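Local coordinates for protein glycosyl hydrolase family 88 (PDB 3WIW) that hydrolyses unsaturated glucuronyl sugar ends with specificity for heparin, as an (alpha/alpha)6-barrel enzyme of glycoside hydrolase family 88, at residues 53-58 with 99-104; 80-85 with 92-97; 121-126 with 378-383. All blocks are in the same frame, centred on the assembly; numbering follows the deposited sequence.

Contact 1: residues 53-58 with 99-104; sequences GMNPRS and KRFTLA
The Phe101 ring is met at its edge by the side-chain amide of Asn55: OD1 lies near the ring plane, 3.4 Å from CD2, so the carbonyl oxygen is turned to the weakly positive rim of the ring rather than to its pi faces. Amide and ring run antiparallel, their planes 47° apart. CG of Asn55 lies anti to the carbonyl carbon (chi1 -64°), which brings the amide to the Phe101 edge. The ring of Phe78 also meets Phe101, edge to face.

One water bridges the two segments, gripped by two backbone atoms and the Asn55 amide oxygen. It accepts from Gly53 N at 2.8 Å, and donates both to Asn55 OD1, also at 2.8 Å, and to Phe101 O at 2.7 Å. Asn55 ND2 is hydrogen-bonded to Thr75 OG1, so both ends of the amide are engaged and its rotation is fixed. Beside the water, Ala104 CB packs 3.4 Å from Gly53 N. Glycine suits this place: with phi at 94°, a beta carbon would be jammed against the carbonyl oxygen of Pro52.

The contact thus ties the first residue of strand 55-59 and the loop before it to the C-terminal part of helix 92-103. Strand 55-59 pairs antiparallel with 65-68, with a classic beta bulge where Arg57 and Ser58 both face Arg66. Asn55 also touches Phe78 and Pro79 of helix 77-89, and Thr102 packs on helix 117-132.

Contact 2: residues 80-85 with 92-97; sequences GTLWYG and KNLAAE
Leu94 reaches from helix 92-103 to helix 77-89, two successive helices that form an antiparallel alpha-alpha hairpin in the (alpha/alpha)6 barrel. The axes of 80-85 and 92-97 approach to 8.1 Å, with N-to-C directions at 158°. Followed outward, Leu94 starts with CB 4.2 Å from the carbonyl oxygen of Leu82, already facing the partner helix. From CG the two methyls part. CD1, continuing the extended chain (chi2 -173°), lies 3.6 Å from the backbone C of Gly85, where the absence of a side chain lets it settle onto the main chain; a beta carbon there would press tightly on this methyl. CD2 turns the other way and meets CD2 of Leu82 at 4.1 Å, the two side chains lying roughly perpendicular.

Leu82 is shared between two residues, since its other methyl, CD1, rests 3.8 Å from the carbonyl oxygen of Glu97 and also touches that residue's CB. Beyond CG the Glu97 chain turns aside, taking its carboxylate to Arg100, with which OE1 forms a salt bridge. Helix 30-49 closes over the leucines, with Leu43 against Leu82 and Thr44 against Leu94.

On the flank of the hairpin the indole of Trp83 swings back to the other helix. Its six-membered ring leans obliquely on the Ala95 backbone, CZ3 coming 4.4 Å from Ala95 CB and CH2 3.9 Å from Ala95 O.

Contact 3: residues 121-126 with 378-383; sequences LYCSYG and DYYYLE
Cys123 and the phenol of Tyr379 meet in a sulfur-aromatic contact inside the (alpha/alpha)6 barrel, between helices 117-132 and 375-392. SG lies 4.3 Å from the ring centroid, 35° off the ring normal, an oblique approach; the offset is toward the hydroxyl end, where SG is 3.6 Å from Tyr379 OH. The thiol's own CB adds to the contact, 3.9 Å from Tyr379 CE1. What brings the ring here is its first torsion: CG is anti to the backbone N (chi1 175°), which carries the phenol away from its helix toward Cys123. The hydroxyl of Tyr380 also approaches the sulfur, OH to SG 4.4 Å.

Around this core, Tyr379 sets CD2 on the middle of one face of the Tyr380 ring, 3.4 Å from its plane. Glu383 OE2, hydrogen-bonded to Tyr253 and Ser314, lies in plane at that ring's edge. Asn127 ND2, one turn on from Cys123 and bonded to its carbonyl oxygen, also bonds Tyr379 OH, and that second bond links the helices beside the sulfur-aromatic contact. A leucine in place of Tyr379 would probably leave Asn127 without its hydroxyl mate and open a gap beside the Cys123 sulfur.

Helix 77-89 packs against both partners, through Phe77 on Cys123 and Thr81 on Tyr379. The cysteine itself rides on a pi-type turn, closed by the hydrogen bond from Gly126 N to Leu121 O at 3.0 Å.

The three contacts lie 11 to 12 Å apart between centres. Contacts 1 and 2 share helix 92-103, and contact 2 is nested inside the loop that contact 1 closes; Trp83 NE1 and Thr102 OG1, 3.0 Å apart, probably hydrogen-bond between them. Contact 1 packs on contact 3, Thr102 O lying 3.2 Å from Tyr125 CE1. Contact 2 reaches contact 3 through Tyr84, whose OH is 2.5 Å from Glu383 OE1 and 3.1 Å from Tyr379 OH, both probable hydrogen bonds. Contacts 1 and 2 are away from the predicted active-site residues. Contact 3 comes nearer: the Tyr380 side chain is about 4 Å from that of Trp250, a predicted substrate-binding residue, and about 9 Å from a bound HEPES molecule.

Contact 1: residues 53-58 with 99-104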
ATOM      1  N   GLY A  53      18.060  -2.384   8.247  1.00 13.24           N
ATOM      2  CA  GLY A  53      17.524  -1.988   9.541  1.00 13.79           C
ATOM      3  C   GLY A  53      17.303  -0.485   9.684  1.00 13.57           C
ATOM      4  O   GLY A  53      16.737  -0.033  10.684  1.00 15.24           O
ATOM      5  N   MET A  54      17.765   0.286   8.697  1.00 13.43           N
ATOM      6  CA  MET A  54      17.550   1.727   8.654  1.00 13.70           C
ATOM      7  C   MET A  54      17.144   2.073   7.224  1.00 11.89           C
ATOM      8  O   MET A  54      17.918   2.609   6.442  1.00 12.53           O
ATOM      9  CB  MET A  54      18.824   2.469   9.074  1.00 15.75           C
ATOM     10  CG  MET A  54      19.157   2.325  10.555  1.00 19.74           C
ATOM     11  SD  MET A  54      17.904   3.069  11.622  1.00 24.89           S
ATOM     12  CE  MET A  54      18.404   4.785  11.638  1.00 25.79           C
ATOM     13  N   ASN A  55      15.907   1.750   6.889  1.00 11.53           N
ATOM     14  CA  ASN A  55      15.475   1.787   5.503  1.00 10.62           C
ATOM     15  C   ASN A  55      15.166   3.186   5.004  1.00 10.52           C
ATOM     16  O   ASN A  55      14.695   4.030   5.762  1.00 11.17           O
ATOM     17  CB  ASN A  55      14.264   0.880   5.346  1.00 11.22           C
ATOM     18  CG  ASN A  55      14.618  -0.552   5.619  1.00 11.77           C
ATOM     19  OD1 ASN A  55      15.412  -1.139   4.881  1.00 12.80           O
ATOM     20  ND2 ASN A  55      14.116  -1.101   6.715  1.00 12.75           N
ATOM     21  N   PRO A  56      15.429   3.451   3.721  1.00  9.95           N
ATOM     22  CA  PRO A  56      15.098   4.785   3.199  1.00 10.23           C
ATOM     23  C   PRO A  56      13.589   4.995   3.169  1.00  9.77           C
ATOM     24  O   PRO A  56      12.857   4.124   2.689  1.00 10.77           O
ATOM     25  CB  PRO A  56      15.687   4.745   1.788  1.00 11.04           C
ATOM     26  CG  PRO A  56      15.650   3.316   1.403  1.00 10.98           C
ATOM     27  CD  PRO A  56      15.949   2.552   2.671  1.00 10.38           C
ATOM     28  N   ARG A  57      13.136   6.138   3.691  1.00  9.73           N
ATOM     29  CA  ARG A  57      11.713   6.449   3.739  1.00  9.61           C
ATOM     30  C   ARG A  57      11.292   7.606   2.829  1.00  9.65           C
ATOM     31  O   ARG A  57      10.379   7.464   2.035  1.00  9.97           O
ATOM     32  CB  ARG A  57      11.274   6.744   5.176  1.00  9.91           C
ATOM     33  CG  ARG A  57       9.825   7.204   5.283  1.00 10.70           C
ATOM     34  CD  ARG A  57       9.354   7.315   6.740  1.00 10.14           C
ATOM     35  NE  ARG A  57       8.157   8.134   6.841  1.00 10.20           N
ATOM     36  CZ  ARG A  57       7.258   8.099   7.817  1.00  9.92           C
ATOM     37  NH1 ARG A  57       7.347   7.176   8.788  1.00 11.31           N
ATOM     38  NH2 ARG A  57       6.234   8.959   7.793  1.00 11.64           N
ATOM     39  N   SER A  58      11.926   8.763   2.977  1.00  9.57           N
ATOM     40  CA  SER A  58      11.533   9.940   2.218  1.00 10.40           C
ATOM     41  C   SER A  58      12.707  10.906   2.185  1.00 10.70           C
ATOM     42  O   SER A  58      13.761  10.639   2.773  1.00 11.12           O
ATOM     43  CB  SER A  58      10.287  10.609   2.814  1.00 10.45           C
ATOM     44  OG  SER A  58      10.510  11.007   4.159  1.00 10.52           O
ATOM     45  N   LYS A  99      17.194 -10.082   0.633  1.00 13.55           N
ATOM     46  CA  LYS A  99      17.389 -10.950   1.797  1.00 13.59           C
ATOM     47  C   LYS A  99      18.018 -10.152   2.963  1.00 14.05           C
ATOM     48  O   LYS A  99      17.515 -10.185   4.089  1.00 14.25           O
ATOM     49  CB  LYS A  99      18.262 -12.132   1.410  1.00 15.01           C
ATOM     50  CG  LYS A  99      18.613 -13.038   2.566  1.00 16.31           C
ATOM     51  CD  LYS A  99      19.429 -14.235   2.112  1.00 18.79           C
ATOM     52  CE  LYS A  99      19.687 -15.135   3.290  1.00 20.45           C
ATOM     53  NZ  LYS A  99      20.537 -16.301   2.944  1.00 21.63           N
ATOM     54  N   ARG A 100      19.109  -9.437   2.684  1.00 14.41           N
ATOM     55  CA  ARG A 100      19.813  -8.652   3.708  1.00 17.33           C
ATOM     56  C   ARG A 100      18.886  -7.631   4.381  1.00 15.39           C
ATOM     57  O   ARG A 100      18.835  -7.515   5.614  1.00 16.01           O
ATOM     58  CB  ARG A 100      20.965  -7.846   3.074  1.00 21.42           C
ATOM     59  CG  ARG A 100      22.277  -8.540   2.875  1.00 25.14           C
ATOM     60  CD  ARG A 100      23.413  -7.507   3.010  1.00 25.01           C
ATOM     61  NE  ARG A 100      23.267  -6.339   2.142  1.00 25.77           N
ATOM     62  CZ  ARG A 100      23.694  -5.117   2.452  1.00 25.73           C
ATOM     63  NH1 ARG A 100      23.534  -4.121   1.596  1.00 25.53           N
ATOM     64  NH2 ARG A 100      24.274  -4.882   3.619  1.00 26.21           N
ATOM     65  N   PHE A 101      18.167  -6.868   3.564  1.00 13.43           N
ATOM     66  CA  PHE A 101      17.288  -5.824   4.099  1.00 12.24           C
ATOM     67  C   PHE A 101      16.033  -6.406   4.779  1.00 11.82           C
ATOM     68  O   PHE A 101      15.462  -5.783   5.670  1.00 12.86           O
ATOM     69  CB  PHE A 101      16.952  -4.796   3.004  1.00 12.28           C
ATOM     70  CG  PHE A 101      18.072  -3.817   2.739  1.00 11.93           C
ATOM     71  CD1 PHE A 101      19.098  -4.122   1.855  1.00 12.81           C
ATOM     72  CD2 PHE A 101      18.110  -2.599   3.406  1.00 12.18           C
ATOM     73  CE1 PHE A 101      20.147  -3.216   1.636  1.00 13.82           C
ATOM     74  CE2 PHE A 101      19.144  -1.681   3.176  1.00 12.78           C
ATOM     75  CZ  PHE A 101      20.158  -1.995   2.296  1.00 13.86           C
ATOM     76  N   THR A 102      15.605  -7.593   4.358  1.00 11.37           N
ATOM     77  CA  THR A 102      14.491  -8.273   5.022  1.00 12.30           C
ATOM     78  C   THR A 102      14.874  -8.779   6.415  1.00 12.69           C
ATOM     79  O   THR A 102      14.190  -8.504   7.402  1.00 13.38           O
ATOM     80  CB  THR A 102      13.931  -9.426   4.151  1.00 12.50           C
ATOM     81  OG1 THR A 102      13.403  -8.870   2.945  1.00 12.20           O
ATOM     82  CG2 THR A 102      12.807 -10.159   4.854  1.00 12.22           C
ATOM     83  N   LEU A 103      15.996  -9.491   6.499  1.00 13.18           N
ATOM     84  CA  LEU A 103      16.340 -10.183   7.749  1.00 13.12           C
ATOM     85  C   LEU A 103      16.687  -9.208   8.866  1.00 13.39           C
ATOM     86  O   LEU A 103      16.641  -9.568  10.043  1.00 14.71           O
ATOM     87  CB  LEU A 103      17.468 -11.204   7.560  1.00 14.59           C
ATOM     88  CG  LEU A 103      17.093 -12.398   6.684  1.00 15.97           C
ATOM     89  CD1 LEU A 103      18.334 -13.269   6.372  1.00 16.93           C
ATOM     90  CD2 LEU A 103      15.992 -13.258   7.342  1.00 16.30           C
ATOM     91  N   ALA A 104      17.034  -7.971   8.500  1.00 13.78           N
ATOM     92  CA  ALA A 104      17.290  -6.931   9.493  1.00 14.89           C
ATOM     93  C   ALA A 104      16.017  -6.512  10.238  1.00 13.60           C
ATOM     94  O   ALA A 104      16.103  -5.766  11.212  1.00 14.63           O
ATOM     95  CB  ALA A 104      17.935  -5.712   8.851  1.00 15.58           C
TER
HETATM   96  O   HOH W   1      16.134  -3.282   6.469  1.00 12.99           O

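Contact 2: residues 80-85 with 92-97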
ATOM      1  N   GLY A  80      10.624  -4.939   0.454  1.00 10.35           N
ATOM      2  CA  GLY A  80       9.605  -5.400  -0.469  1.00 11.35           C
ATOM      3  C   GLY A  80       9.857  -4.947  -1.892  1.00 10.37           C
ATOM      4  O   GLY A  80       9.685  -5.714  -2.848  1.00 11.03           O
ATOM      5  N   THR A  81      10.272  -3.697  -2.044  1.00 10.59           N
ATOM      6  CA  THR A  81      10.567  -3.128  -3.362  1.00  9.78           C
ATOM      7  C   THR A  81      11.747  -3.852  -4.006  1.00 10.20           C
ATOM      8  O   THR A  81      11.749  -4.111  -5.224  1.00 10.68           O
ATOM      9  CB  THR A  81      10.805  -1.614  -3.259  1.00 10.07           C
ATOM     10  OG1 THR A  81       9.690  -1.047  -2.561  1.00 10.03           O
ATOM     11  CG2 THR A  81      10.904  -0.977  -4.641  1.00 10.83           C
ATOM     12  N   LEU A  82      12.735  -4.221  -3.187  1.00 10.26           N
ATOM     13  CA  LEU A  82      13.848  -5.026  -3.674  1.00 10.84           C
ATOM     14  C   LEU A  82      13.370  -6.391  -4.188  1.00 10.63           C
ATOM     15  O   LEU A  82      13.804  -6.842  -5.254  1.00 12.13           O
ATOM     16  CB  LEU A  82      14.911  -5.200  -2.577  1.00 12.02           C
ATOM     17  CG  LEU A  82      15.753  -3.963  -2.216  1.00 12.70           C
ATOM     18  CD1 LEU A  82      16.574  -4.244  -0.966  1.00 13.71           C
ATOM     19  CD2 LEU A  82      16.652  -3.551  -3.395  1.00 13.87           C
ATOM     20  N   TRP A  83      12.457  -7.047  -3.459  1.00 11.03           N
ATOM     21  CA  TRP A  83      11.894  -8.307  -3.955  1.00 11.68           C
ATOM     22  C   TRP A  83      11.205  -8.103  -5.296  1.00 11.60           C
ATOM     23  O   TRP A  83      11.398  -8.879  -6.239  1.00 11.65           O
ATOM     24  CB  TRP A  83      10.915  -8.943  -2.952  1.00 11.44           C
ATOM     25  CG  TRP A  83      11.611  -9.506  -1.746  1.00 10.67           C
ATOM     26  CD1 TRP A  83      11.530  -9.042  -0.463  1.00 11.59           C
ATOM     27  CD2 TRP A  83      12.551 -10.595  -1.727  1.00 11.57           C
ATOM     28  NE1 TRP A  83      12.327  -9.805   0.361  1.00 12.05           N
ATOM     29  CE2 TRP A  83      12.979 -10.751  -0.393  1.00 12.53           C
ATOM     30  CE3 TRP A  83      13.068 -11.447  -2.710  1.00 12.93           C
ATOM     31  CZ2 TRP A  83      13.903 -11.734  -0.009  1.00 13.23           C
ATOM     32  CZ3 TRP A  83      13.990 -12.407  -2.338  1.00 13.38           C
ATOM     33  CH2 TRP A  83      14.382 -12.559  -0.989  1.00 14.09           C
ATOM     34  N   TYR A  84      10.398  -7.052  -5.402  1.00 11.59           N
ATOM     35  CA  TYR A  84       9.747  -6.767  -6.675  1.00 11.09           C
ATOM     36  C   TYR A  84      10.740  -6.452  -7.814  1.00 11.39           C
ATOM     37  O   TYR A  84      10.563  -6.908  -8.944  1.00 12.01           O
ATOM     38  CB  TYR A  84       8.744  -5.633  -6.516  1.00 11.40           C
ATOM     39  CG  TYR A  84       7.449  -5.983  -5.800  1.00 11.40           C
ATOM     40  CD1 TYR A  84       7.017  -7.316  -5.640  1.00 14.07           C
ATOM     41  CD2 TYR A  84       6.657  -4.972  -5.271  1.00 11.63           C
ATOM     42  CE1 TYR A  84       5.816  -7.602  -4.996  1.00 13.76           C
ATOM     43  CE2 TYR A  84       5.471  -5.251  -4.620  1.00 11.36           C
ATOM     44  CZ  TYR A  84       5.037  -6.555  -4.500  1.00 12.65           C
ATOM     45  OH  TYR A  84       3.839  -6.820  -3.867  1.00 14.23           O
ATOM     46  N   GLY A  85      11.796  -5.697  -7.518  1.00 12.25           N
ATOM     47  CA  GLY A  85      12.837  -5.417  -8.485  1.00 13.14           C
ATOM     48  C   GLY A  85      13.484  -6.707  -8.965  1.00 13.64           C
ATOM     49  O   GLY A  85      13.745  -6.867 -10.152  1.00 14.24           O
ATOM     50  N   LYS A  92      19.988 -11.352  -9.765  1.00 21.11           N
ATOM     51  CA  LYS A  92      20.310 -12.062  -8.534  1.00 22.52           C
ATOM     52  C   LYS A  92      20.879 -11.164  -7.442  1.00 20.49           C
ATOM     53  O   LYS A  92      20.702 -11.438  -6.257  1.00 19.96           O
ATOM     54  CB  LYS A  92      21.239 -13.239  -8.821  1.00 26.20           C
ATOM     55  CG  LYS A  92      20.567 -14.302  -9.661  1.00 30.74           C
ATOM     56  CD  LYS A  92      19.419 -14.935  -8.886  1.00 34.05           C
ATOM     57  CE  LYS A  92      18.679 -15.976  -9.713  1.00 36.49           C
ATOM     58  NZ  LYS A  92      17.774 -16.793  -8.860  1.00 37.58           N
ATOM     59  N   ASN A  93      21.525 -10.067  -7.825  1.00 19.72           N
ATOM     60  CA  ASN A  93      22.009  -9.156  -6.802  1.00 18.14           C
ATOM     61  C   ASN A  93      20.856  -8.531  -6.004  1.00 16.19           C
ATOM     62  O   ASN A  93      20.961  -8.330  -4.781  1.00 15.46           O
ATOM     63  CB  ASN A  93      22.879  -8.060  -7.403  1.00 18.87           C
ATOM     64  CG  ASN A  93      23.311  -7.056  -6.366  1.00 20.15           C
ATOM     65  OD1 ASN A  93      24.063  -7.385  -5.445  1.00 20.71           O
ATOM     66  ND2 ASN A  93      22.814  -5.838  -6.482  1.00 20.34           N
ATOM     67  N   LEU A  94      19.757  -8.213  -6.687  1.00 16.34           N
ATOM     68  CA  LEU A  94      18.597  -7.658  -6.005  1.00 15.89           C
ATOM     69  C   LEU A  94      17.962  -8.668  -5.047  1.00 15.58           C
ATOM     70  O   LEU A  94      17.473  -8.281  -4.001  1.00 14.79           O
ATOM     71  CB  LEU A  94      17.571  -7.100  -6.994  1.00 16.25           C
ATOM     72  CG  LEU A  94      17.987  -5.831  -7.752  1.00 16.73           C
ATOM     73  CD1 LEU A  94      16.805  -5.319  -8.546  1.00 17.99           C
ATOM     74  CD2 LEU A  94      18.531  -4.762  -6.792  1.00 16.03           C
ATOM     75  N   ALA A  95      17.996  -9.954  -5.379  1.00 15.70           N
ATOM     76  CA  ALA A  95      17.501 -10.974  -4.446  1.00 15.99           C
ATOM     77  C   ALA A  95      18.389 -11.059  -3.197  1.00 15.74           C
ATOM     78  O   ALA A  95      17.898 -11.214  -2.077  1.00 15.50           O
ATOM     79  CB  ALA A  95      17.399 -12.322  -5.132  1.00 17.30           C
ATOM     80  N   ALA A  96      19.698 -10.956  -3.395  1.00 16.30           N
ATOM     81  CA  ALA A  96      20.636 -10.981  -2.276  1.00 17.15           C
ATOM     82  C   ALA A  96      20.422  -9.760  -1.378  1.00 16.39           C
ATOM     83  O   ALA A  96      20.423  -9.873  -0.150  1.00 16.75           O
ATOM     84  CB  ALA A  96      22.081 -11.064  -2.766  1.00 17.53           C
ATOM     85  N   GLU A  97      20.255  -8.588  -1.989  1.00 15.73           N
ATOM     86  CA  GLU A  97      20.000  -7.381  -1.219  1.00 15.60           C
ATOM     87  C   GLU A  97      18.654  -7.470  -0.512  1.00 13.60           C
ATOM     88  O   GLU A  97      18.525  -7.069   0.645  1.00 13.28           O
ATOM     89  CB  GLU A  97      20.057  -6.142  -2.119  1.00 16.50           C
ATOM     90  CG  GLU A  97      21.434  -5.870  -2.736  1.00 18.17           C
ATOM     91  CD  GLU A  97      22.411  -5.213  -1.775  1.00 21.05           C
ATOM     92  OE1 GLU A  97      22.209  -5.287  -0.541  1.00 21.68           O
ATOM     93  OE2 GLU A  97      23.391  -4.617  -2.267  1.00 21.98           O
TER

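Contact 3: residues 121-126 with 378-383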
ATOM      1  N   LEU A 121       5.919  -6.469   8.087  1.00  9.88           N
ATOM      2  CA  LEU A 121       6.389  -7.850   7.901  1.00 10.41           C
ATOM      3  C   LEU A 121       5.883  -8.492   6.627  1.00  9.94           C
ATOM      4  O   LEU A 121       6.619  -9.206   5.965  1.00 10.95           O
ATOM      5  CB  LEU A 121       5.959  -8.731   9.067  1.00 11.44           C
ATOM      6  CG  LEU A 121       6.743  -8.541  10.352  1.00 12.94           C
ATOM      7  CD1 LEU A 121       6.052  -9.270  11.502  1.00 13.76           C
ATOM      8  CD2 LEU A 121       8.140  -9.112  10.188  1.00 14.37           C
ATOM      9  N   TYR A 122       4.613  -8.302   6.285  1.00  9.41           N
ATOM     10  CA  TYR A 122       4.134  -9.012   5.106  1.00  9.59           C
ATOM     11  C   TYR A 122       4.744  -8.456   3.799  1.00  9.24           C
ATOM     12  O   TYR A 122       5.042  -9.225   2.876  1.00 10.97           O
ATOM     13  CB  TYR A 122       2.606  -9.082   5.065  1.00  9.64           C
ATOM     14  CG  TYR A 122       2.101 -10.122   4.087  1.00 10.27           C
ATOM     15  CD1 TYR A 122       2.339 -11.479   4.306  1.00 10.85           C
ATOM     16  CD2 TYR A 122       1.391  -9.746   2.945  1.00 10.44           C
ATOM     17  CE1 TYR A 122       1.879 -12.436   3.401  1.00 11.71           C
ATOM     18  CE2 TYR A 122       0.938 -10.680   2.019  1.00 10.34           C
ATOM     19  CZ  TYR A 122       1.170 -12.040   2.275  1.00 11.80           C
ATOM     20  OH  TYR A 122       0.725 -13.011   1.388  1.00 14.06           O
ATOM     21  N   CYS A 123       4.971  -7.141   3.694  1.00  9.70           N
ATOM     22  CA  CYS A 123       5.676  -6.612   2.527  1.00 10.40           C
ATOM     23  C   CYS A 123       7.125  -7.053   2.425  1.00 10.36           C
ATOM     24  O   CYS A 123       7.678  -7.071   1.334  1.00 10.76           O
ATOM     25  CB  CYS A 123       5.620  -5.078   2.482  1.00 10.44           C
ATOM     26  SG  CYS A 123       3.954  -4.389   2.349  1.00 11.20           S
ATOM     27  N   SER A 124       7.738  -7.402   3.554  1.00  9.90           N
ATOM     28  CA  SER A 124       9.153  -7.748   3.550  1.00  9.89           C
ATOM     29  C   SER A 124       9.316  -9.263   3.584  1.00  9.95           C
ATOM     30  O   SER A 124       9.530  -9.895   2.538  1.00 11.20           O
ATOM     31  CB  SER A 124       9.870  -7.035   4.714  1.00 10.44           C
ATOM     32  OG  SER A 124       9.266  -7.352   5.952  1.00 11.34           O
ATOM     33  N   TYR A 125       9.152  -9.843   4.773  1.00 10.36           N
ATOM     34  CA  TYR A 125       9.184 -11.294   4.956  1.00 10.69           C
ATOM     35  C   TYR A 125       8.143 -12.013   4.102  1.00 10.88           C
ATOM     36  O   TYR A 125       8.414 -13.107   3.606  1.00 11.23           O
ATOM     37  CB  TYR A 125       8.947 -11.679   6.422  1.00 11.79           C
ATOM     38  CG  TYR A 125      10.167 -11.557   7.297  1.00 11.78           C
ATOM     39  CD1 TYR A 125      10.599 -10.315   7.756  1.00 12.25           C
ATOM     40  CD2 TYR A 125      10.910 -12.682   7.653  1.00 13.05           C
ATOM     41  CE1 TYR A 125      11.724 -10.202   8.544  1.00 13.26           C
ATOM     42  CE2 TYR A 125      12.032 -12.570   8.447  1.00 13.86           C
ATOM     43  CZ  TYR A 125      12.431 -11.336   8.901  1.00 12.89           C
ATOM     44  OH  TYR A 125      13.559 -11.235   9.695  1.00 13.77           O
ATOM     45  N   GLY A 126       6.950 -11.433   3.939  1.00 10.85           N
ATOM     46  CA  GLY A 126       5.911 -12.116   3.174  1.00 12.25           C
ATOM     47  C   GLY A 126       6.323 -12.320   1.723  1.00 11.38           C
ATOM     48  O   GLY A 126       6.224 -13.433   1.171  1.00 12.32           O
ATOM     49  N   ASP A 378       7.080   3.756  -4.197  1.00  8.81           N
ATOM     50  CA  ASP A 378       7.922   2.917  -5.044  1.00  8.58           C
ATOM     51  C   ASP A 378       7.467   1.450  -5.003  1.00  8.27           C
ATOM     52  O   ASP A 378       7.453   0.783  -6.054  1.00  9.26           O
ATOM     53  CB  ASP A 378       9.393   2.985  -4.623  1.00  9.97           C
ATOM     54  CG  ASP A 378      10.028   4.349  -4.831  1.00  9.90           C
ATOM     55  OD1 ASP A 378       9.401   5.260  -5.407  1.00  9.97           O
ATOM     56  OD2 ASP A 378      11.210   4.501  -4.455  1.00 10.76           O
ATOM     57  N   TYR A 379       7.092   0.953  -3.819  1.00  8.01           N
ATOM     58  CA  TYR A 379       6.674  -0.417  -3.656  1.00  8.71           C
ATOM     59  C   TYR A 379       5.440  -0.695  -4.507  1.00  7.57           C
ATOM     60  O   TYR A 379       5.424  -1.647  -5.313  1.00  8.92           O
ATOM     61  CB  TYR A 379       6.383  -0.637  -2.181  1.00  8.61           C
ATOM     62  CG  TYR A 379       5.829  -2.006  -1.879  1.00  7.88           C
ATOM     63  CD1 TYR A 379       6.676  -3.113  -1.661  1.00  9.77           C
ATOM     64  CD2 TYR A 379       4.437  -2.216  -1.784  1.00  9.23           C
ATOM     65  CE1 TYR A 379       6.152  -4.368  -1.350  1.00 10.10           C
ATOM     66  CE2 TYR A 379       3.909  -3.478  -1.482  1.00  9.58           C
ATOM     67  CZ  TYR A 379       4.777  -4.541  -1.263  1.00  9.82           C
ATOM     68  OH  TYR A 379       4.307  -5.783  -0.942  1.00 11.15           O
ATOM     69  N   TYR A 380       4.405   0.139  -4.371  1.00  7.85           N
ATOM     70  CA  TYR A 380       3.171  -0.105  -5.123  1.00  9.21           C
ATOM     71  C   TYR A 380       3.331   0.180  -6.613  1.00  8.28           C
ATOM     72  O   TYR A 380       2.679  -0.459  -7.433  1.00  8.98           O
ATOM     73  CB  TYR A 380       1.940   0.595  -4.499  1.00  8.85           C
ATOM     74  CG  TYR A 380       1.602  -0.040  -3.166  1.00  8.16           C
ATOM     75  CD1 TYR A 380       1.053  -1.331  -3.089  1.00  9.04           C
ATOM     76  CD2 TYR A 380       1.921   0.614  -1.977  1.00  7.94           C
ATOM     77  CE1 TYR A 380       0.786  -1.947  -1.859  1.00  9.08           C
ATOM     78  CE2 TYR A 380       1.665   0.016  -0.741  1.00  9.16           C
ATOM     79  CZ  TYR A 380       1.103  -1.272  -0.691  1.00  8.52           C
ATOM     80  OH  TYR A 380       0.902  -1.849   0.524  1.00  9.35           O
ATOM     81  N   TYR A 381       4.237   1.088  -6.972  1.00  9.02           N
ATOM     82  CA  TYR A 381       4.545   1.299  -8.372  1.00 10.00           C
ATOM     83  C   TYR A 381       5.178   0.067  -9.013  1.00  8.98           C
ATOM     84  O   TYR A 381       4.735  -0.386 -10.071  1.00  9.69           O
ATOM     85  CB  TYR A 381       5.465   2.509  -8.513  1.00  9.76           C
ATOM     86  CG  TYR A 381       6.000   2.751  -9.901  1.00 10.53           C
ATOM     87  CD1 TYR A 381       5.154   3.132 -10.942  1.00 10.81           C
ATOM     88  CD2 TYR A 381       7.352   2.630 -10.162  1.00 10.16           C
ATOM     89  CE1 TYR A 381       5.661   3.399 -12.238  1.00 10.90           C
ATOM     90  CE2 TYR A 381       7.874   2.891 -11.432  1.00 11.04           C
ATOM     91  CZ  TYR A 381       7.021   3.270 -12.462  1.00 11.76           C
ATOM     92  OH  TYR A 381       7.546   3.518 -13.711  1.00 12.91           O
ATOM     93  N   LEU A 382       6.186  -0.523  -8.365  1.00  9.08           N
ATOM     94  CA  LEU A 382       6.759  -1.738  -8.944  1.00  9.34           C
ATOM     95  C   LEU A 382       5.750  -2.889  -8.920  1.00  8.87           C
ATOM     96  O   LEU A 382       5.725  -3.712  -9.852  1.00 10.38           O
ATOM     97  CB  LEU A 382       8.082  -2.145  -8.284  1.00  9.80           C
ATOM     98  CG  LEU A 382       9.241  -1.164  -8.482  1.00 10.85           C
ATOM     99  CD1 LEU A 382      10.534  -1.855  -8.115  1.00 12.05           C
ATOM    100  CD2 LEU A 382       9.315  -0.630  -9.919  1.00 12.95           C
ATOM    101  N   GLU A 383       4.900  -2.960  -7.899  1.00 10.07           N
ATOM    102  CA  GLU A 383       3.864  -3.995  -7.880  1.00 10.73           C
ATOM    103  C   GLU A 383       2.962  -3.840  -9.098  1.00 10.21           C
ATOM    104  O   GLU A 383       2.643  -4.817  -9.789  1.00 10.76           O
ATOM    105  CB  GLU A 383       3.053  -3.886  -6.609  1.00 10.19           C
ATOM    106  CG  GLU A 383       2.105  -5.051  -6.413  1.00 10.55           C
ATOM    107  CD  GLU A 383       1.329  -4.860  -5.150  1.00 10.76           C
ATOM    108  OE1 GLU A 383       1.770  -5.383  -4.113  1.00 11.99           O
ATOM    109  OE2 GLU A 383       0.296  -4.147  -5.164  1.00 10.59           O
TER